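Local coordinates for protein papain-like cysteine protease (Porcine reproductive and respiratory syndrome virus, PDB 3MTV) that acts as a papain-like cysteine protease and metal-dependent nuclease and probably blocks nuclear export of host mRNA and interferon signalling, at residues Gln131-Gly143 / Pro185-Gly197. Numbering follows the deposited sequence.
Sequences QVNGLRAVTDTHG and PLAGKDEKIFRFG
Ala137 and Phe194 are joined through their backbones at the edge of a sheet: Phe194 N donates to Ala137 O at 2.8 Å. Next to this bond Val138 and Ile193 form an antiparallel non-hydrogen-bonded pair, their CA atoms 4.5 Å apart. Thr139 N reaches back to Lys192 O at 2.8 Å, though the position of that oxygen is less certain.

Apolar contacts continue on the side of Ala137. Its CB meets Phe194 CB at 4.4 Å and touches Phe196 CZ at 4.3 Å, approaching that ring obliquely. With CG anti to the backbone N (chi1 -174°), the Phe194 ring leads off from Ala137 to Leu175 on strand 171-181, while Phe196 packs against Leu126 and Gln127 of helix 124-131.

Polar contacts involve the long side chains of Arg136 and Glu191. The guanidinium of Arg136 has Leu186 CD2 over one face, 4.3 Å above its plane, and at its edge NH2 makes a weak 3.3 Å bond to Pro185 O; its stronger partner is Glu180, by a salt bridge. Glu191, bent at chi2 (-103°), brings its carboxylate beside Val138 CG1 and forms a salt bridge with Arg178, which makes another to Asp140.

The short, weakly bonded strand 192-193 thus lies outermost within the chain, antiparallel to 135-139, in the five-stranded sheet of the papain-like cysteine protease domain, and the side chain of Phe196 lies about 10 Å from that of Cys90, the probable catalytic cysteine.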
loop_
_atom_site.group_PDB
_atom_site.type_symbol
_atom_site.label_atom_id
_atom_site.label_comp_id
_atom_site.label_asym_id
_atom_site.label_seq_id
_atom_site.Cartn_x
_atom_site.Cartn_y
_atom_site.Cartn_z
ATOM N N GLN A 131 -35.718 -1.052 9.221
ATOM C CA GLN A 131 -36.826 -1.438 8.284
ATOM C C GLN A 131 -38.087 -1.904 9.060
ATOM O O GLN A 131 -39.158 -1.275 8.987
ATOM C CB GLN A 131 -36.391 -2.617 7.522
ATOM C CG GLN A 131 -37.421 -3.066 6.568
ATOM C CD GLN A 131 -36.753 -3.392 5.231
ATOM O OE1 GLN A 131 -37.339 -3.129 4.179
ATOM N NE2 GLN A 131 -35.489 -3.949 5.257
ATOM N N VAL A 132 -37.835 -2.953 9.860
ATOM C CA VAL A 132 -38.711 -3.639 10.758
ATOM C C VAL A 132 -39.174 -2.897 11.907
ATOM O O VAL A 132 -40.075 -3.372 12.601
ATOM C CB VAL A 132 -37.954 -4.751 11.592
ATOM C CG1 VAL A 132 -38.923 -5.497 12.364
ATOM C CG2 VAL A 132 -37.539 -5.800 10.768
ATOM N N ASN A 133 -38.486 -1.828 12.222
ATOM C CA ASN A 133 -38.977 -1.014 13.299
ATOM C C ASN A 133 -39.856 0.142 12.855
ATOM O O ASN A 133 -40.242 1.021 13.695
ATOM C CB ASN A 133 -37.840 -0.623 14.218
ATOM C CG ASN A 133 -37.600 -1.687 15.253
ATOM O OD1 ASN A 133 -36.596 -2.307 15.164
ATOM N ND2 ASN A 133 -38.560 -1.956 16.197
ATOM N N GLY A 134 -40.192 0.084 11.548
ATOM C CA GLY A 134 -41.043 1.033 10.847
ATOM C C GLY A 134 -40.200 2.220 10.500
ATOM O O GLY A 134 -40.669 3.242 10.080
ATOM N N LEU A 135 -38.914 2.132 10.680
ATOM C CA LEU A 135 -38.224 3.259 10.173
ATOM C C LEU A 135 -37.701 2.975 8.803
ATOM O O LEU A 135 -37.923 1.889 8.157
ATOM C CB LEU A 135 -37.094 3.709 11.075
ATOM C CG LEU A 135 -37.502 3.795 12.544
ATOM C CD1 LEU A 135 -36.383 3.491 13.466
ATOM C CD2 LEU A 135 -38.099 5.138 12.836
ATOM N N ARG A 136 -37.063 4.051 8.388
ATOM C CA ARG A 136 -36.561 4.319 7.071
ATOM C C ARG A 136 -35.565 5.497 7.107
ATOM O O ARG A 136 -35.777 6.500 7.812
ATOM C CB ARG A 136 -37.721 4.669 6.148
ATOM C CG ARG A 136 -37.705 6.008 5.552
ATOM C CD ARG A 136 -38.728 6.066 4.440
ATOM N NE ARG A 136 -39.518 7.298 4.278
ATOM C CZ ARG A 136 -40.734 7.310 3.738
ATOM N NH1 ARG A 136 -41.288 6.167 3.349
ATOM N NH2 ARG A 136 -41.403 8.451 3.596
ATOM N N ALA A 137 -34.455 5.367 6.379
ATOM C CA ALA A 137 -33.426 6.436 6.399
ATOM C C ALA A 137 -33.222 6.956 5.050
ATOM O O ALA A 137 -33.034 6.172 4.095
ATOM C CB ALA A 137 -32.070 5.976 6.882
ATOM N N VAL A 138 -33.219 8.289 4.976
ATOM C CA VAL A 138 -33.284 8.955 3.691
ATOM C C VAL A 138 -32.241 9.967 3.609
ATOM O O VAL A 138 -31.992 10.752 4.542
ATOM C CB VAL A 138 -34.556 9.754 3.419
ATOM C CG1 VAL A 138 -34.577 10.122 1.926
ATOM C CG2 VAL A 138 -35.802 9.031 3.840
ATOM N N THR A 139 -31.713 9.956 2.409
ATOM C CA THR A 139 -30.594 10.696 2.055
ATOM C C THR A 139 -31.113 12.094 1.980
ATOM O O THR A 139 -31.977 12.377 1.187
ATOM C CB THR A 139 -30.150 10.187 0.757
ATOM O OG1 THR A 139 -28.861 10.754 0.562
ATOM C CG2 THR A 139 -31.268 10.504 -0.405
ATOM N N ASP A 140 -30.668 12.940 2.889
ATOM C CA ASP A 140 -31.280 14.242 2.986
ATOM C C ASP A 140 -30.166 15.211 2.975
ATOM O O ASP A 140 -29.426 15.406 3.968
ATOM C CB ASP A 140 -32.226 14.407 4.210
ATOM C CG ASP A 140 -32.490 15.926 4.620
ATOM O OD1 ASP A 140 -31.816 16.817 4.052
ATOM O OD2 ASP A 140 -33.355 16.227 5.537
ATOM N N THR A 141 -30.058 15.839 1.820
ATOM C CA THR A 141 -29.063 16.877 1.646
ATOM C C THR A 141 -28.821 17.918 2.783
ATOM O O THR A 141 -27.818 18.639 2.742
ATOM C CB THR A 141 -29.269 17.542 0.317
ATOM O OG1 THR A 141 -27.963 17.857 -0.162
ATOM C CG2 THR A 141 -30.228 18.784 0.412
ATOM N N HIS A 142 -29.706 17.878 3.800
ATOM C CA HIS A 142 -29.882 18.853 4.896
ATOM C C HIS A 142 -30.100 18.290 6.260
ATOM O O HIS A 142 -30.254 19.044 7.276
ATOM C CB HIS A 142 -31.000 19.842 4.607
ATOM C CG HIS A 142 -30.462 21.083 3.997
ATOM N ND1 HIS A 142 -30.584 21.352 2.644
ATOM C CD2 HIS A 142 -29.634 22.030 4.513
ATOM C CE1 HIS A 142 -29.914 22.454 2.366
ATOM N NE2 HIS A 142 -29.327 22.881 3.479
ATOM N N GLY A 143 -30.123 16.958 6.232
ATOM C CA GLY A 143 -30.219 16.131 7.405
ATOM C C GLY A 143 -29.263 16.519 8.505
ATOM O O GLY A 143 -28.277 17.280 8.245
ATOM N N PRO A 185 -45.605 7.681 1.613
ATOM C CA PRO A 185 -44.757 7.642 0.427
ATOM C C PRO A 185 -43.597 8.566 0.493
ATOM O O PRO A 185 -43.530 9.501 1.257
ATOM C CB PRO A 185 -45.705 8.033 -0.673
ATOM C CG PRO A 185 -46.949 7.442 -0.247
ATOM C CD PRO A 185 -47.013 7.829 1.221
ATOM N N LEU A 186 -42.629 8.263 -0.325
ATOM C CA LEU A 186 -41.466 9.080 -0.260
ATOM C C LEU A 186 -41.845 10.491 -0.800
ATOM O O LEU A 186 -42.474 10.600 -1.866
ATOM C CB LEU A 186 -40.305 8.383 -0.985
ATOM C CG LEU A 186 -38.947 8.871 -0.501
ATOM C CD1 LEU A 186 -39.072 10.149 0.413
ATOM C CD2 LEU A 186 -38.259 7.760 0.211
ATOM N N ALA A 187 -41.456 11.525 -0.031
ATOM C CA ALA A 187 -41.809 12.921 -0.260
ATOM C C ALA A 187 -41.008 13.656 -1.377
ATOM O O ALA A 187 -39.958 14.279 -1.103
ATOM C CB ALA A 187 -41.680 13.665 1.071
ATOM N N GLY A 188 -41.506 13.603 -2.622
ATOM C CA GLY A 188 -40.851 14.305 -3.724
ATOM C C GLY A 188 -40.337 13.264 -4.679
ATOM O O GLY A 188 -41.061 12.287 -4.899
ATOM N N LYS A 189 -39.125 13.430 -5.229
ATOM C CA LYS A 189 -38.483 12.346 -6.023
ATOM C C LYS A 189 -36.986 12.586 -6.337
ATOM O O LYS A 189 -36.264 11.651 -6.759
ATOM C CB LYS A 189 -39.334 11.897 -7.263
ATOM C CG LYS A 189 -40.017 13.029 -8.039
ATOM C CD LYS A 189 -39.108 13.670 -9.126
ATOM C CE LYS A 189 -39.398 13.054 -10.542
ATOM N NZ LYS A 189 -40.876 12.797 -10.994
ATOM N N ASP A 190 -36.552 13.839 -6.155
ATOM C CA ASP A 190 -35.188 14.156 -5.671
ATOM C C ASP A 190 -34.692 13.174 -4.521
ATOM O O ASP A 190 -33.589 12.635 -4.553
ATOM C CB ASP A 190 -35.117 15.638 -5.190
ATOM C CG ASP A 190 -36.436 16.107 -4.431
ATOM O OD1 ASP A 190 -37.493 16.280 -5.108
ATOM O OD2 ASP A 190 -36.428 16.304 -3.166
ATOM N N GLU A 191 -35.548 12.916 -3.538
ATOM C CA GLU A 191 -35.238 12.118 -2.341
ATOM C C GLU A 191 -34.939 10.630 -2.543
ATOM O O GLU A 191 -35.641 9.930 -3.336
ATOM C CB GLU A 191 -36.482 12.105 -1.452
ATOM C CG GLU A 191 -36.969 13.439 -0.970
ATOM C CD GLU A 191 -36.593 13.662 0.470
ATOM O OE1 GLU A 191 -35.477 14.222 0.717
ATOM O OE2 GLU A 191 -37.426 13.252 1.330
ATOM N N LYS A 192 -33.996 10.111 -1.737
ATOM C CA LYS A 192 -33.824 8.677 -1.754
ATOM C C LYS A 192 -33.493 7.923 -0.457
ATOM O O LYS A 192 -32.824 8.366 0.447
ATOM C CB LYS A 192 -32.829 8.318 -2.831
ATOM C CG LYS A 192 -33.189 7.059 -3.557
ATOM C CD LYS A 192 -32.475 7.121 -4.897
ATOM C CE LYS A 192 -32.358 8.573 -5.462
ATOM N NZ LYS A 192 -33.608 8.996 -6.203
ATOM N N ILE A 193 -33.990 6.727 -0.420
ATOM C CA ILE A 193 -33.757 5.757 0.622
ATOM C C ILE A 193 -32.277 5.461 0.593
ATOM O O ILE A 193 -31.687 5.154 -0.451
ATOM C CB ILE A 193 -34.585 4.509 0.200
ATOM C CG1 ILE A 193 -35.586 4.879 -1.014
ATOM C CG2 ILE A 193 -35.459 4.082 1.278
ATOM C CD1 ILE A 193 -35.225 4.872 -2.744
ATOM N N PHE A 194 -31.650 5.662 1.717
ATOM C CA PHE A 194 -30.259 5.258 1.982
ATOM C C PHE A 194 -30.046 3.726 2.226
ATOM O O PHE A 194 -30.673 3.050 3.092
ATOM C CB PHE A 194 -29.752 6.048 3.194
ATOM C CG PHE A 194 -28.281 5.846 3.519
ATOM C CD1 PHE A 194 -27.301 6.241 2.660
ATOM C CD2 PHE A 194 -27.897 5.275 4.738
ATOM C CE1 PHE A 194 -25.998 6.049 2.972
ATOM C CE2 PHE A 194 -26.646 5.034 5.006
ATOM C CZ PHE A 194 -25.679 5.414 4.096
ATOM N N ARG A 195 -29.143 3.225 1.416
ATOM C CA ARG A 195 -28.764 1.855 1.340
ATOM C C ARG A 195 -27.363 1.892 1.911
ATOM O O ARG A 195 -26.414 2.315 1.226
ATOM C CB ARG A 195 -28.725 1.385 -0.127
ATOM C CG ARG A 195 -30.157 1.152 -0.823
ATOM C CD ARG A 195 -30.104 0.266 -2.173
ATOM N NE ARG A 195 -28.773 -0.078 -2.785
ATOM C CZ ARG A 195 -28.077 0.651 -3.705
ATOM N NH1 ARG A 195 -28.544 1.833 -4.147
ATOM N NH2 ARG A 195 -26.873 0.221 -4.192
ATOM N N PHE A 196 -27.289 1.492 3.186
ATOM C CA PHE A 196 -26.123 1.297 4.033
ATOM C C PHE A 196 -24.874 0.600 3.537
ATOM O O PHE A 196 -23.957 0.408 4.330
ATOM C CB PHE A 196 -26.619 0.490 5.236
ATOM C CG PHE A 196 -27.485 1.312 6.114
ATOM C CD1 PHE A 196 -26.910 2.152 7.098
ATOM C CD2 PHE A 196 -28.853 1.359 5.932
ATOM C CE1 PHE A 196 -27.639 3.019 7.881
ATOM C CE2 PHE A 196 -29.676 2.241 6.774
ATOM C CZ PHE A 196 -29.030 3.060 7.707
ATOM N N GLY A 197 -24.843 0.258 2.248
ATOM C CA GLY A 197 -23.821 -0.544 1.602
ATOM C C GLY A 197 -23.689 -1.969 2.144
ATOM O O GLY A 197 -24.079 -2.258 3.312
#